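Local atomic coordinates of DUF1573 domain-containing protein (Porphyromonas gingivalis, PDB entry 2QSV), a protein that is of unknown function, carries two consecutive immunoglobulin-like beta-sandwich domains in this C-terminal part, and is only tentatively linked by family to cysteine-type peptidase activity. Residues Ala38-Asp50 / Glu62-Pro74. Sequence-based numbering, arbitrary orientation. Where two conformers were deposited one is given.
Sequences AVVSLPSFVSLDD and ELNLSLAVPRNMP
Ser-47 and Ser-66 form an antiparallel hydrogen-bonded pair at the edge of an immunoglobulin-like beta sandwich, side chains on the same face (CB to CB 4.0 Å), in an example of how a chain crosses from one sheet to the other. Strand 35-41 belongs to the five-stranded sheet; after a type I turn from Pro-43 to Val-46, the chain joins the opposing sheet as short edge strand 46-47, antiparallel to 61-67. Ser-47 N donates to Ser-66 O at 2.7 Å and Ser-66 N returns a bond to Ser-47 O, both in the carbonyl plane. Ala-68 N instead reaches Phe-45 O from above its carbonyl plane (42° out of it), as the chain leaves the strand.

With CG between its backbone N and carbonyl carbon (chi1 51°), Phe-45 turns its ring away from segment 62-74 and in between the sheets. Pro-43 CB sits over the ring centre, while Leu-67 CD1 comes obliquely to within 4.1 Å of Phe-45 CD1 and Pro-70 CD packs on Phe-45 CB; Val-101 and Leu-103 of strand 94-105 also touch this side chain. Farther along, Leu-48, its CG swung opposite the backbone N (chi1 -174°), places CD1 in van der Waals contact 3.3 Å from Asn-64 O and also against Leu-63 CB. Leu-63 CD2 in turn meets the carboxylate of Asp-50, whose OD2 forms a salt bridge with Arg-61. At the turn, the oxygen of one water lies 2.7 Å from Ser-44 O and 2.8 Å from Ala-68 O and donates to both.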
loop_
_atom_site.group_PDB
_atom_site.type_symbol
_atom_site.label_atom_id
_atom_site.label_comp_id
_atom_site.label_asym_id
_atom_site.label_seq_id
_atom_site.Cartn_x
_atom_site.Cartn_y
_atom_site.Cartn_z
ATOM N N ALA A 38 -23.807 5.973 0.980
ATOM C CA ALA A 38 -23.680 4.688 0.334
ATOM C C ALA A 38 -22.196 4.385 0.100
ATOM O O ALA A 38 -21.440 5.226 -0.376
ATOM C CB ALA A 38 -24.468 4.658 -0.963
ATOM N N VAL A 39 -21.790 3.185 0.494
ATOM C CA VAL A 39 -20.500 2.624 0.123
ATOM C C VAL A 39 -20.705 2.038 -1.272
ATOM O O VAL A 39 -21.227 0.936 -1.436
ATOM C CB VAL A 39 -20.049 1.525 1.120
ATOM C CG1 VAL A 39 -18.678 0.976 0.732
ATOM C CG2 VAL A 39 -20.018 2.072 2.554
ATOM N N VAL A 40 -20.305 2.796 -2.284
ATOM C CA VAL A 40 -20.620 2.427 -3.672
ATOM C C VAL A 40 -19.635 1.427 -4.317
ATOM O O VAL A 40 -19.971 0.769 -5.301
ATOM C CB VAL A 40 -20.852 3.687 -4.572
ATOM C CG1 VAL A 40 -22.112 4.443 -4.115
ATOM C CG2 VAL A 40 -19.669 4.615 -4.535
ATOM N N SER A 41 -18.432 1.315 -3.761
ATOM C CA SER A 41 -17.459 0.337 -4.244
ATOM C C SER A 41 -16.593 -0.132 -3.074
ATOM O O SER A 41 -16.176 0.681 -2.265
ATOM C CB SER A 41 -16.591 0.952 -5.345
ATOM O OG SER A 41 -15.849 -0.034 -6.031
ATOM N N LEU A 42 -16.369 -1.447 -2.983
ATOM C CA LEU A 42 -15.509 -2.065 -1.973
ATOM C C LEU A 42 -14.301 -2.669 -2.658
ATOM O O LEU A 42 -14.448 -3.196 -3.737
ATOM C CB LEU A 42 -16.215 -3.248 -1.291
ATOM C CG LEU A 42 -17.297 -3.111 -0.226
ATOM C CD1 LEU A 42 -17.923 -4.492 0.037
ATOM C CD2 LEU A 42 -16.718 -2.526 1.064
ATOM N N PRO A 43 -13.119 -2.647 -2.007
ATOM C CA PRO A 43 -11.991 -3.469 -2.448
ATOM C C PRO A 43 -12.385 -4.933 -2.684
ATOM O O PRO A 43 -13.187 -5.483 -1.923
ATOM C CB PRO A 43 -11.029 -3.372 -1.266
ATOM C CG PRO A 43 -11.259 -2.021 -0.742
ATOM C CD PRO A 43 -12.758 -1.824 -0.845
ATOM N N SER A 44 -11.822 -5.557 -3.718
ATOM C CA SER A 44 -12.125 -6.956 -4.037
ATOM C C SER A 44 -11.762 -7.953 -2.928
ATOM O O SER A 44 -12.241 -9.099 -2.948
ATOM C CB SER A 44 -11.391 -7.377 -5.301
ATOM O OG SER A 44 -9.999 -7.375 -5.074
ATOM N N PHE A 45 -10.917 -7.523 -1.986
ATOM C CA PHE A 45 -10.406 -8.394 -0.923
ATOM C C PHE A 45 -11.056 -8.114 0.428
ATOM O O PHE A 45 -10.608 -8.637 1.452
ATOM C CB PHE A 45 -8.860 -8.304 -0.800
ATOM C CG PHE A 45 -8.318 -6.875 -0.692
ATOM C CD1 PHE A 45 -8.227 -6.218 0.541
ATOM C CD2 PHE A 45 -7.892 -6.192 -1.830
ATOM C CE1 PHE A 45 -7.712 -4.901 0.631
ATOM C CE2 PHE A 45 -7.359 -4.887 -1.750
ATOM C CZ PHE A 45 -7.260 -4.252 -0.520
ATOM N N VAL A 46 -12.109 -7.295 0.440
ATOM C CA VAL A 46 -12.830 -7.044 1.691
ATOM C C VAL A 46 -14.319 -7.387 1.631
ATOM O O VAL A 46 -14.909 -7.473 0.554
ATOM C CB VAL A 46 -12.655 -5.596 2.275
ATOM C CG1 VAL A 46 -11.207 -5.115 2.271
ATOM C CG2 VAL A 46 -13.600 -4.619 1.635
ATOM N N SER A 47 -14.894 -7.563 2.821
ATOM C CA SER A 47 -16.323 -7.763 3.047
ATOM C C SER A 47 -16.864 -6.644 3.908
ATOM O O SER A 47 -16.208 -6.240 4.892
ATOM C CB SER A 47 -16.551 -9.077 3.785
ATOM O OG SER A 47 -16.982 -10.059 2.876
ATOM N N LEU A 48 -18.039 -6.140 3.536
ATOM C CA LEU A 48 -18.779 -5.173 4.339
ATOM C C LEU A 48 -20.301 -5.317 4.129
ATOM O O LEU A 48 -20.804 -5.149 3.016
ATOM C CB LEU A 48 -18.327 -3.745 4.027
ATOM C CG LEU A 48 -18.878 -2.587 4.874
ATOM C CD1 LEU A 48 -18.264 -2.599 6.264
ATOM C CD2 LEU A 48 -18.629 -1.234 4.187
ATOM N N ASP A 49 -21.026 -5.631 5.204
ATOM C CA ASP A 49 -22.496 -5.649 5.153
ATOM C C ASP A 49 -23.084 -4.263 5.440
ATOM O O ASP A 49 -24.101 -3.895 4.866
ATOM C CB ASP A 49 -23.070 -6.749 6.046
ATOM C CG ASP A 49 -22.684 -8.146 5.557
ATOM O OD1 ASP A 49 -22.382 -9.012 6.404
ATOM O OD2 ASP A 49 -22.665 -8.373 4.319
ATOM N N ASP A 50 -22.411 -3.474 6.272
ATOM C CA ASP A 50 -22.808 -2.088 6.498
ATOM C C ASP A 50 -22.537 -1.211 5.261
ATOM O O ASP A 50 -21.583 -0.419 5.250
ATOM C CB ASP A 50 -22.071 -1.528 7.718
ATOM C CG ASP A 50 -22.871 -0.465 8.455
ATOM O OD1 ASP A 50 -24.076 -0.289 8.139
ATOM O OD2 ASP A 50 -22.295 0.193 9.368
ATOM N N GLU A 62 -19.504 3.491 12.640
ATOM C CA GLU A 62 -18.292 2.702 12.344
ATOM C C GLU A 62 -18.456 1.650 11.252
ATOM O O GLU A 62 -19.471 0.935 11.202
ATOM C CB GLU A 62 -17.794 1.989 13.597
ATOM C CG GLU A 62 -17.290 2.922 14.679
ATOM C CD GLU A 62 -16.823 2.193 15.943
ATOM O OE1 GLU A 62 -16.834 0.935 15.974
ATOM O OE2 GLU A 62 -16.437 2.884 16.915
ATOM N N LEU A 63 -17.437 1.537 10.405
ATOM C CA LEU A 63 -17.413 0.499 9.377
ATOM C C LEU A 63 -16.248 -0.467 9.638
ATOM O O LEU A 63 -15.092 -0.042 9.807
ATOM C CB LEU A 63 -17.346 1.108 7.957
ATOM C CG LEU A 63 -18.265 2.305 7.638
ATOM C CD1 LEU A 63 -17.984 2.896 6.261
ATOM C CD2 LEU A 63 -19.749 1.937 7.786
ATOM N N ASN A 64 -16.576 -1.755 9.694
ATOM C CA ASN A 64 -15.578 -2.809 9.886
ATOM C C ASN A 64 -15.420 -3.627 8.617
ATOM O O ASN A 64 -16.301 -4.394 8.255
ATOM C CB ASN A 64 -15.929 -3.720 11.078
ATOM C CG ASN A 64 -16.125 -2.934 12.374
ATOM O OD1 ASN A 64 -17.212 -2.950 12.957
ATOM N ND2 ASN A 64 -15.097 -2.215 12.802
ATOM N N LEU A 65 -14.295 -3.429 7.941
ATOM C CA LEU A 65 -13.991 -4.150 6.720
ATOM C C LEU A 65 -13.266 -5.438 7.099
ATOM O O LEU A 65 -12.157 -5.403 7.643
ATOM C CB LEU A 65 -13.119 -3.288 5.804
ATOM C CG LEU A 65 -13.658 -2.024 5.123
ATOM C CD1 LEU A 65 -14.226 -0.970 6.088
ATOM C CD2 LEU A 65 -12.515 -1.423 4.323
ATOM N N SER A 66 -13.914 -6.562 6.820
ATOM C CA SER A 66 -13.326 -7.884 7.004
ATOM C C SER A 66 -12.528 -8.309 5.793
ATOM O O SER A 66 -12.975 -8.148 4.656
ATOM C CB SER A 66 -14.416 -8.934 7.214
ATOM O OG SER A 66 -15.055 -8.726 8.454
ATOM N N LEU A 67 -11.377 -8.925 6.052
ATOM C CA LEU A 67 -10.546 -9.449 5.007
ATOM C C LEU A 67 -11.178 -10.682 4.403
ATOM O O LEU A 67 -11.544 -11.608 5.111
ATOM C CB LEU A 67 -9.143 -9.784 5.553
ATOM C CG LEU A 67 -8.076 -10.175 4.528
ATOM C CD1 LEU A 67 -7.794 -9.075 3.469
ATOM C CD2 LEU A 67 -6.779 -10.568 5.282
ATOM N N ALA A 68 -11.265 -10.697 3.082
ATOM C CA ALA A 68 -11.776 -11.839 2.346
ATOM C C ALA A 68 -10.973 -11.955 1.058
ATOM O O ALA A 68 -11.372 -11.412 0.043
ATOM C CB ALA A 68 -13.306 -11.644 2.046
ATOM N N VAL A 69 -9.822 -12.623 1.103
ATOM C CA VAL A 69 -8.950 -12.650 -0.067
ATOM C C VAL A 69 -9.575 -13.558 -1.125
ATOM O O VAL A 69 -9.892 -14.696 -0.832
ATOM C CB VAL A 69 -7.474 -13.118 0.239
ATOM C CG1 VAL A 69 -6.652 -13.244 -1.078
ATOM C CG2 VAL A 69 -6.785 -12.189 1.223
ATOM N N PRO A 70 -9.748 -13.048 -2.351
ATOM C CA PRO A 70 -10.215 -13.919 -3.424
ATOM C C PRO A 70 -9.273 -15.104 -3.628
ATOM O O PRO A 70 -8.040 -14.946 -3.627
ATOM C CB PRO A 70 -10.203 -13.008 -4.659
ATOM C CG PRO A 70 -10.250 -11.648 -4.138
ATOM C CD PRO A 70 -9.540 -11.668 -2.817
ATOM N N ARG A 71 -9.854 -16.292 -3.779
ATOM C CA ARG A 71 -9.101 -17.508 -4.079
ATOM C C ARG A 71 -8.302 -17.216 -5.345
ATOM O O ARG A 71 -8.781 -16.510 -6.233
ATOM C CB ARG A 71 -10.083 -18.657 -4.323
ATOM C CG ARG A 71 -9.590 -20.051 -3.968
ATOM C CD ARG A 71 -10.757 -21.053 -4.111
ATOM N NE ARG A 71 -10.325 -22.447 -4.227
ATOM C CZ ARG A 71 -9.711 -22.961 -5.291
ATOM N NH1 ARG A 71 -9.419 -22.196 -6.339
ATOM N NH2 ARG A 71 -9.370 -24.243 -5.305
ATOM N N ASN A 72 -7.086 -17.728 -5.435
ATOM C CA ASN A 72 -6.230 -17.430 -6.601
ATOM C C ASN A 72 -5.827 -15.932 -6.796
ATOM O O ASN A 72 -5.329 -15.575 -7.872
ATOM C CB ASN A 72 -6.844 -17.979 -7.933
ATOM C CG ASN A 72 -7.426 -19.414 -7.802
ATOM O OD1 ASN A 72 -6.770 -20.330 -7.259
ATOM N ND2 ASN A 72 -8.663 -19.606 -8.310
HETATM N N MSE A 73 -6.075 -15.047 -5.817
HETATM C CA MSE A 73 -5.417 -13.729 -5.843
HETATM C C MSE A 73 -3.915 -14.006 -5.590
HETATM O O MSE A 73 -3.555 -14.652 -4.618
HETATM C CB MSE A 73 -5.984 -12.774 -4.773
HETATM C CG MSE A 73 -5.339 -11.355 -4.729
HETATM SE SE MSE A 73 -6.048 -10.149 -3.534
HETATM C CE MSE A 73 -7.060 -9.276 -4.663
ATOM N N PRO A 74 -3.045 -13.529 -6.481
ATOM C CA PRO A 74 -1.601 -13.685 -6.268
ATOM C C PRO A 74 -1.047 -12.724 -5.167
ATOM O O PRO A 74 -1.622 -11.634 -4.959
ATOM C CB PRO A 74 -1.006 -13.311 -7.628
ATOM C CG PRO A 74 -2.049 -12.452 -8.286
ATOM C CD PRO A 74 -3.374 -12.758 -7.695
HETATM O O HOH W 1 -13.651 -10.914 -1.547
#